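Local atomic coordinates of branched-chain-amino-acid aminotransferase (Pseudomonas aeruginosa, PDB entry 6NST), a protein that probably transfers the amino group of leucine, isoleucine or valine to 2-oxoglutarate in a pyridoxal-phosphate-dependent reaction of branched-chain amino acid biosynthesis. Residues R61-A66 with D78-A83; R85-E90 with V120-W125. The protein carries 1 engineered substitution. All coordinates share one frame; numbering follows the deposited sequence.

Helix 77-89 takes part in both contacts. In interaction 1 its first half meets helix 55-68 through one isoleucine; in interaction 2 its last turns lie on strand 118-126 of the antiparallel sheet. In interaction 1 Leu62 and Ile80 are buried and Phe63 is partly exposed; in interaction 2 all four touching residues are buried. Neither contact has a hydrogen bond across it. Interaction 1 is sparse and uses large side chains, with the polar chemistry on another side of helix 55-68, where Arg61 holds a sulfate. Interaction 2 is built on alanines and lies away from the annotated site. The two join directly: Ala83 CB packs 3.6 Å from Ile122 CD1, and Ile80 also touches Val120.

Interaction 1 of 2, residues R61-A66 with D78-A83; sequences RLFDSA and DEINEA. With SO4 (sulfate ion), chain G.
Ile80 bridges helices 55-68 and 77-89 by touching Phe63 and Leu62. Ile80 CG1, anti to its carbonyl carbon (chi1 -64°), comes at the edge of the Phe63 ring near the ring plane, 3.8 Å from CE1 of Phe63. Its other branch, CG2, is 4.4 Å from Leu62 CD2, a looser touch. Asn81 adds a polar tie to helix 55-68 through OD1 and the hydroxyl of Thr59, and Glu82 pairs with Arg85 in a salt bridge. Another side of helix 55-68 is polar. Arg61 runs out extended, then bends at chi3 (66°), and its guanidinium, paired through NE with Glu39, meets the sulfate edge-on: NH1 at 3.0 Å and NH2 at 2.8 Å both grip sulfate O1. The carbonyl O of Arg61 accepts from Ser65 N and, on the opposite face, from Ser65 OG, so two donors of one residue hold it within the helix. The sulfate is also bonded by the hydroxyls (OG1) of Thr221 and Thr257 and by Ile220 N, and it probably occupies the cofactor-phosphate cup of a fold-type IV aminotransferase.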
ATOM      1  N   ARG A  61      -4.082 -23.864 -19.938  1.00 17.39           N
ATOM      2  CA  ARG A  61      -3.694 -23.121 -18.747  1.00 17.52           C
ATOM      3  C   ARG A  61      -2.484 -23.749 -18.073  1.00 25.85           C
ATOM      4  O   ARG A  61      -1.659 -23.033 -17.491  1.00 22.29           O
ATOM      5  CB  ARG A  61      -4.865 -23.030 -17.770  1.00 25.40           C
ATOM      6  CG  ARG A  61      -4.652 -22.014 -16.662  1.00 16.33           C
ATOM      7  CD  ARG A  61      -5.928 -21.780 -15.880  1.00 15.58           C
ATOM      8  NE  ARG A  61      -6.346 -22.963 -15.135  1.00 14.94           N
ATOM      9  CZ  ARG A  61      -7.445 -23.025 -14.392  1.00 25.46           C
ATOM     10  NH1 ARG A  61      -7.750 -24.142 -13.745  1.00 22.54           N
ATOM     11  NH2 ARG A  61      -8.242 -21.966 -14.295  1.00 28.64           N
ATOM     12  N   LEU A  62      -2.354 -25.077 -18.145  1.00 20.56           N
ATOM     13  CA  LEU A  62      -1.160 -25.726 -17.613  1.00 21.54           C
ATOM     14  C   LEU A  62       0.090 -25.243 -18.340  1.00 14.59           C
ATOM     15  O   LEU A  62       1.099 -24.913 -17.705  1.00 18.47           O
ATOM     16  CB  LEU A  62      -1.291 -27.244 -17.720  1.00 11.72           C
ATOM     17  CG  LEU A  62      -0.206 -28.048 -17.003  1.00 22.36           C
ATOM     18  CD1 LEU A  62      -0.339 -27.901 -15.490  1.00 18.03           C
ATOM     19  CD2 LEU A  62      -0.248 -29.513 -17.412  1.00 13.97           C
ATOM     20  N   PHE A  63       0.038 -25.181 -19.673  1.00 15.46           N
ATOM     21  CA  PHE A  63       1.184 -24.695 -20.434  1.00 14.08           C
ATOM     22  C   PHE A  63       1.392 -23.200 -20.238  1.00 15.09           C
ATOM     23  O   PHE A  63       2.538 -22.733 -20.227  1.00 13.98           O
ATOM     24  CB  PHE A  63       1.010 -25.034 -21.916  1.00 22.09           C
ATOM     25  CG  PHE A  63       1.382 -26.450 -22.253  1.00 15.82           C
ATOM     26  CD1 PHE A  63       0.588 -27.507 -21.841  1.00 12.81           C
ATOM     27  CD2 PHE A  63       2.532 -26.726 -22.978  1.00 21.84           C
ATOM     28  CE1 PHE A  63       0.932 -28.815 -22.147  1.00 14.80           C
ATOM     29  CE2 PHE A  63       2.881 -28.031 -23.290  1.00 12.69           C
ATOM     30  CZ  PHE A  63       2.081 -29.076 -22.872  1.00 12.86           C
ATOM     31  N   ASP A  64       0.305 -22.440 -20.076  1.00 10.80           N
ATOM     32  CA  ASP A  64       0.430 -21.040 -19.682  1.00 10.59           C
ATOM     33  C   ASP A  64       1.138 -20.913 -18.339  1.00 14.54           C
ATOM     34  O   ASP A  64       2.061 -20.104 -18.184  1.00 12.06           O
ATOM     35  CB  ASP A  64      -0.950 -20.385 -19.618  1.00 10.57           C
ATOM     36  CG  ASP A  64      -1.432 -19.904 -20.969  1.00 21.86           C
ATOM     37  OD1 ASP A  64      -0.706 -20.098 -21.966  1.00 26.34           O
ATOM     38  OD2 ASP A  64      -2.536 -19.323 -21.032  1.00 23.29           O
ATOM     39  N   SER A  65       0.712 -21.707 -17.352  1.00 10.53           N
ATOM     40  CA  SER A  65       1.331 -21.645 -16.032  1.00 12.63           C
ATOM     41  C   SER A  65       2.810 -22.000 -16.100  1.00 20.96           C
ATOM     42  O   SER A  65       3.642 -21.349 -15.457  1.00 15.49           O
ATOM     43  CB  SER A  65       0.600 -22.579 -15.066  1.00 10.71           C
ATOM     44  OG  SER A  65      -0.758 -22.197 -14.913  1.00 17.66           O
ATOM     45  N   ALA A  66       3.158 -23.025 -16.880  1.00 10.75           N
ATOM     46  CA  ALA A  66       4.560 -23.396 -17.029  1.00 20.69           C
ATOM     47  C   ALA A  66       5.341 -22.337 -17.794  1.00 21.78           C
ATOM     48  O   ALA A  66       6.534 -22.136 -17.533  1.00 20.88           O
ATOM     49  CB  ALA A  66       4.673 -24.752 -17.726  1.00 11.22           C
ATOM     50  N   ASP A  78      -0.980 -32.006 -27.178  1.00 26.56           N
ATOM     51  CA  ASP A  78      -1.694 -33.179 -27.675  1.00 19.82           C
ATOM     52  C   ASP A  78      -1.368 -34.415 -26.845  1.00 26.40           C
ATOM     53  O   ASP A  78      -2.243 -35.255 -26.605  1.00 25.29           O
ATOM     54  CB  ASP A  78      -1.363 -33.419 -29.147  1.00 21.50           C
ATOM     55  CG  ASP A  78      -2.154 -34.571 -29.742  1.00 21.02           C
ATOM     56  OD1 ASP A  78      -3.373 -34.410 -29.954  1.00 24.39           O
ATOM     57  OD2 ASP A  78      -1.557 -35.637 -29.996  1.00 37.24           O
ATOM     58  N   GLU A  79      -0.117 -34.546 -26.399  1.00 25.77           N
ATOM     59  CA  GLU A  79       0.233 -35.664 -25.527  1.00 23.93           C
ATOM     60  C   GLU A  79      -0.442 -35.533 -24.168  1.00 25.63           C
ATOM     61  O   GLU A  79      -0.924 -36.526 -23.611  1.00 24.00           O
ATOM     62  CB  GLU A  79       1.747 -35.753 -25.360  1.00 24.34           C
ATOM     63  CG  GLU A  79       2.511 -35.892 -26.658  1.00 33.59           C
ATOM     64  CD  GLU A  79       3.991 -36.103 -26.430  1.00 33.12           C
ATOM     65  OE1 GLU A  79       4.378 -37.221 -26.031  1.00 43.03           O
ATOM     66  OE2 GLU A  79       4.766 -35.145 -26.631  1.00 37.79           O
ATOM     67  N   ILE A  80      -0.489 -34.315 -23.622  1.00 18.35           N
ATOM     68  CA  ILE A  80      -1.106 -34.112 -22.316  1.00 17.86           C
ATOM     69  C   ILE A  80      -2.607 -34.360 -22.388  1.00 27.07           C
ATOM     70  O   ILE A  80      -3.187 -34.994 -21.497  1.00 25.49           O
ATOM     71  CB  ILE A  80      -0.784 -32.703 -21.785  1.00 17.57           C
ATOM     72  CG1 ILE A  80       0.719 -32.563 -21.550  1.00 22.22           C
ATOM     73  CG2 ILE A  80      -1.544 -32.431 -20.499  1.00 19.26           C
ATOM     74  CD1 ILE A  80       1.290 -33.625 -20.632  1.00 15.98           C
ATOM     75  N   ASN A  81      -3.261 -33.869 -23.447  1.00 26.48           N
ATOM     76  CA  ASN A  81      -4.679 -34.159 -23.636  1.00 22.44           C
ATOM     77  C   ASN A  81      -4.921 -35.660 -23.729  1.00 22.91           C
ATOM     78  O   ASN A  81      -5.868 -36.184 -23.129  1.00 26.35           O
ATOM     79  CB  ASN A  81      -5.204 -33.460 -24.891  1.00 29.01           C
ATOM     80  CG  ASN A  81      -5.202 -31.951 -24.766  1.00 36.93           C
ATOM     81  OD1 ASN A  81      -5.978 -31.382 -24.003  1.00 44.29           O
ATOM     82  ND2 ASN A  81      -4.341 -31.294 -25.534  1.00 47.87           N
ATOM     83  N   GLU A  82      -4.068 -36.367 -24.470  1.00 19.06           N
ATOM     84  CA  GLU A  82      -4.219 -37.810 -24.597  1.00 25.72           C
ATOM     85  C   GLU A  82      -3.915 -38.515 -23.280  1.00 22.25           C
ATOM     86  O   GLU A  82      -4.596 -39.479 -22.912  1.00 22.05           O
ATOM     87  CB  GLU A  82      -3.311 -38.330 -25.712  1.00 29.34           C
ATOM     88  CG  GLU A  82      -3.871 -39.528 -26.458  1.00 49.36           C
ATOM     89  CD  GLU A  82      -5.124 -39.190 -27.244  1.00 55.57           C
ATOM     90  OE1 GLU A  82      -5.269 -38.023 -27.666  1.00 49.70           O
ATOM     91  OE2 GLU A  82      -5.965 -40.094 -27.437  1.00 63.04           O
ATOM     92  N   ALA A  83      -2.898 -38.045 -22.554  1.00 21.03           N
ATOM     93  CA  ALA A  83      -2.560 -38.659 -21.276  1.00 22.28           C
ATOM     94  C   ALA A  83      -3.643 -38.404 -20.237  1.00 26.95           C
ATOM     95  O   ALA A  83      -3.928 -39.273 -19.405  1.00 26.46           O
ATOM     96  CB  ALA A  83      -1.212 -38.137 -20.782  1.00 18.04           C
TER
HETATM   97  S   SO4 G 401     -11.178 -23.317 -11.745  1.00 38.28           S
HETATM   98  O1  SO4 G 401     -10.410 -23.072 -12.963  1.00 28.02           O
HETATM   99  O2  SO4 G 401     -10.920 -24.670 -11.273  1.00 28.19           O
HETATM  100  O3  SO4 G 401     -10.785 -22.357 -10.713  1.00 40.30           O
HETATM  101  O4  SO4 G 401     -12.601 -23.165 -12.034  1.00 28.93           O

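Interaction 2 of 2, residues R85-E90 with V120-W125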
ATOM      1  N   ARG A  85      -6.851 -38.132 -20.790  1.00 28.15           N
ATOM      2  CA  ARG A  85      -7.914 -39.091 -21.073  1.00 35.91           C
ATOM      3  C   ARG A  85      -7.510 -40.502 -20.657  1.00 34.41           C
ATOM      4  O   ARG A  85      -8.337 -41.262 -20.142  1.00 31.71           O
ATOM      5  CB  ARG A  85      -8.278 -39.040 -22.557  1.00 29.35           C
ATOM      6  CG  ARG A  85      -8.801 -37.679 -23.002  1.00 28.42           C
ATOM      7  CD  ARG A  85      -8.756 -37.505 -24.514  1.00 29.83           C
ATOM      8  NE  ARG A  85      -9.653 -38.421 -25.210  1.00 40.53           N
ATOM      9  CZ  ARG A  85      -9.259 -39.531 -25.828  1.00 47.75           C
ATOM     10  NH1 ARG A  85      -7.975 -39.864 -25.839  1.00 51.94           N
ATOM     11  NH2 ARG A  85     -10.148 -40.305 -26.435  1.00 46.23           N
ATOM     12  N   ALA A  86      -6.240 -40.862 -20.857  1.00 27.15           N
ATOM     13  CA  ALA A  86      -5.782 -42.192 -20.466  1.00 27.60           C
ATOM     14  C   ALA A  86      -5.849 -42.383 -18.956  1.00 31.83           C
ATOM     15  O   ALA A  86      -6.199 -43.469 -18.478  1.00 23.83           O
ATOM     16  CB  ALA A  86      -4.361 -42.432 -20.976  1.00 22.58           C
ATOM     17  N   ALA A  87      -5.518 -41.339 -18.189  1.00 27.84           N
ATOM     18  CA  ALA A  87      -5.569 -41.444 -16.734  1.00 25.65           C
ATOM     19  C   ALA A  87      -6.968 -41.792 -16.245  1.00 26.43           C
ATOM     20  O   ALA A  87      -7.117 -42.484 -15.231  1.00 28.74           O
ATOM     21  CB  ALA A  87      -5.092 -40.140 -16.094  1.00 18.14           C
ATOM     22  N   VAL A  88      -7.997 -41.331 -16.951  1.00 25.44           N
ATOM     23  CA  VAL A  88      -9.375 -41.657 -16.601  1.00 27.84           C
ATOM     24  C   VAL A  88      -9.793 -43.000 -17.187  1.00 30.86           C
ATOM     25  O   VAL A  88     -10.394 -43.825 -16.495  1.00 37.63           O
ATOM     26  CB  VAL A  88     -10.311 -40.524 -17.067  1.00 21.29           C
ATOM     27  CG1 VAL A  88     -11.757 -40.866 -16.757  1.00 20.42           C
ATOM     28  CG2 VAL A  88      -9.915 -39.215 -16.413  1.00 18.76           C
ATOM     29  N   ARG A  89      -9.477 -43.235 -18.462  1.00 31.20           N
ATOM     30  CA  ARG A  89      -9.879 -44.478 -19.115  1.00 25.12           C
ATOM     31  C   ARG A  89      -9.230 -45.687 -18.457  1.00 23.01           C
ATOM     32  O   ARG A  89      -9.920 -46.639 -18.072  1.00 24.03           O
ATOM     33  CB  ARG A  89      -9.521 -44.428 -20.600  1.00 28.30           C
ATOM     34  CG  ARG A  89      -9.834 -45.713 -21.349  1.00 32.30           C
ATOM     35  CD  ARG A  89      -9.400 -45.634 -22.802  1.00 28.02           C
ATOM     36  NE  ARG A  89      -7.976 -45.341 -22.935  1.00 23.03           N
ATOM     37  CZ  ARG A  89      -7.485 -44.156 -23.284  1.00 29.12           C
ATOM     38  NH1 ARG A  89      -8.307 -43.147 -23.543  1.00 33.52           N
ATOM     39  NH2 ARG A  89      -6.175 -43.982 -23.379  1.00 25.72           N
ATOM     40  N   GLU A  90      -7.902 -45.669 -18.318  1.00 22.64           N
ATOM     41  CA  GLU A  90      -7.187 -46.857 -17.868  1.00 33.27           C
ATOM     42  C   GLU A  90      -7.523 -47.236 -16.433  1.00 33.79           C
ATOM     43  O   GLU A  90      -7.302 -48.388 -16.046  1.00 35.41           O
ATOM     44  CB  GLU A  90      -5.680 -46.651 -18.024  1.00 39.47           C
ATOM     45  CG  GLU A  90      -5.247 -46.388 -19.459  1.00 22.72           C
ATOM     46  CD  GLU A  90      -5.520 -47.562 -20.383  1.00 46.10           C
ATOM     47  OE1 GLU A  90      -5.445 -48.722 -19.921  1.00 37.50           O
ATOM     48  OE2 GLU A  90      -5.814 -47.324 -21.574  1.00 48.82           O
ATOM     49  N   VAL A 120       6.286 -34.864 -15.328  1.00 22.82           N
ATOM     50  CA  VAL A 120       4.849 -34.639 -15.450  1.00 21.81           C
ATOM     51  C   VAL A 120       4.122 -35.888 -14.970  1.00 26.98           C
ATOM     52  O   VAL A 120       4.470 -37.004 -15.370  1.00 24.38           O
ATOM     53  CB  VAL A 120       4.442 -34.308 -16.900  1.00 26.08           C
ATOM     54  CG1 VAL A 120       2.942 -34.092 -16.996  1.00 14.26           C
ATOM     55  CG2 VAL A 120       5.196 -33.087 -17.404  1.00 21.69           C
ATOM     56  N   ILE A 121       3.112 -35.704 -14.118  1.00 24.45           N
ATOM     57  CA  ILE A 121       2.266 -36.802 -13.663  1.00 30.22           C
ATOM     58  C   ILE A 121       0.807 -36.403 -13.815  1.00 29.15           C
ATOM     59  O   ILE A 121       0.438 -35.237 -13.646  1.00 33.98           O
ATOM     60  CB  ILE A 121       2.558 -37.211 -12.200  1.00 31.55           C
ATOM     61  CG1 ILE A 121       2.452 -36.000 -11.262  1.00 19.81           C
ATOM     62  CG2 ILE A 121       3.911 -37.874 -12.097  1.00 31.59           C
ATOM     63  CD1 ILE A 121       1.157 -35.957 -10.461  1.00 15.84           C
ATOM     64  N   ILE A 122      -0.024 -37.385 -14.162  1.00 23.90           N
ATOM     65  CA  ILE A 122      -1.458 -37.152 -14.296  1.00 23.83           C
ATOM     66  C   ILE A 122      -2.201 -38.269 -13.578  1.00 32.47           C
ATOM     67  O   ILE A 122      -2.314 -39.388 -14.093  1.00 27.06           O
ATOM     68  CB  ILE A 122      -1.899 -37.063 -15.769  1.00 21.75           C
ATOM     69  CG1 ILE A 122      -1.084 -35.992 -16.501  1.00 18.01           C
ATOM     70  CG2 ILE A 122      -3.387 -36.745 -15.857  1.00 20.10           C
ATOM     71  CD1 ILE A 122      -1.400 -35.873 -17.965  1.00 18.17           C
ATOM     72  N   ALA A 123      -2.725 -37.967 -12.393  1.00 21.24           N
ATOM     73  CA  ALA A 123      -3.449 -38.927 -11.574  1.00 19.73           C
ATOM     74  C   ALA A 123      -4.938 -38.608 -11.595  1.00 25.71           C
ATOM     75  O   ALA A 123      -5.331 -37.437 -11.587  1.00 29.89           O
ATOM     76  CB  ALA A 123      -2.933 -38.916 -10.133  1.00 24.53           C
ATOM     77  N   ALA A 124      -5.760 -39.657 -11.617  1.00 20.18           N
ATOM     78  CA  ALA A 124      -7.208 -39.511 -11.650  1.00 29.82           C
ATOM     79  C   ALA A 124      -7.831 -40.482 -10.661  1.00 33.73           C
ATOM     80  O   ALA A 124      -7.477 -41.664 -10.641  1.00 40.74           O
ATOM     81  CB  ALA A 124      -7.759 -39.758 -13.060  1.00 24.51           C
ATOM     82  N   TRP A 125      -8.753 -39.980  -9.843  1.00 36.44           N
ATOM     83  CA  TRP A 125      -9.447 -40.797  -8.860  1.00 36.95           C
ATOM     84  C   TRP A 125     -10.920 -40.420  -8.852  1.00 31.55           C
ATOM     85  O   TRP A 125     -11.302 -39.317  -9.249  1.00 27.98           O
ATOM     86  CB  TRP A 125      -8.841 -40.635  -7.459  1.00 36.04           C
ATOM     87  CG  TRP A 125      -8.768 -39.213  -6.992  1.00 30.69           C
ATOM     88  CD1 TRP A 125      -9.734 -38.518  -6.328  1.00 34.93           C
ATOM     89  CD2 TRP A 125      -7.663 -38.312  -7.152  1.00 33.43           C
ATOM     90  NE1 TRP A 125      -9.302 -37.241  -6.065  1.00 42.17           N
ATOM     91  CE2 TRP A 125      -8.034 -37.089  -6.559  1.00 39.15           C
ATOM     92  CE3 TRP A 125      -6.397 -38.424  -7.735  1.00 40.14           C
ATOM     93  CZ2 TRP A 125      -7.185 -35.985  -6.534  1.00 32.35           C
ATOM     94  CZ3 TRP A 125      -5.556 -37.324  -7.709  1.00 39.34           C
ATOM     95  CH2 TRP A 125      -5.955 -36.120  -7.115  1.00 34.01           C
TER
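Helix-on-sheet packing in the N-terminal part of the fold brings Ala87 and Val88, near the end of helix 77-89, onto Ile122 and Ala124 of strand 118-126. The axes of helix segment 85-89 and strand segment 120-125 come within 7.4 Å, their N-to-C directions 35° apart. Ala87 CB sits over the strand, 3.5 Å from the backbone O of Ile122. With CG1 anti to the carbonyl carbon (chi1 -55°), it is CG2 of Ile122 that meets the CB of Ala87, at 3.8 Å. Two residues on, on the same face of the strand, the Ala124 methyl enters: its CB is 3.5 Å from the carbonyl O of Ala87 and 4.1 Å from Ala87 CB. Val88 flanks the pair, CG2 lying 4.0 Å from Ala124 CB, while Ile98 of the adjacent strand and Val306 also pack on Val88. Arg85, whose CB points away from the strand, bonds Leu305 O through NE, and Arg89 bonds Val306 O through NH1. The strand's other face, with Ile121, Ala123 and Trp125, packs on a third subunit. The close approach at Ala87 and Ala124 rests on their small methyls, and van der Waals packing holds the contact without a hydrogen bond across it.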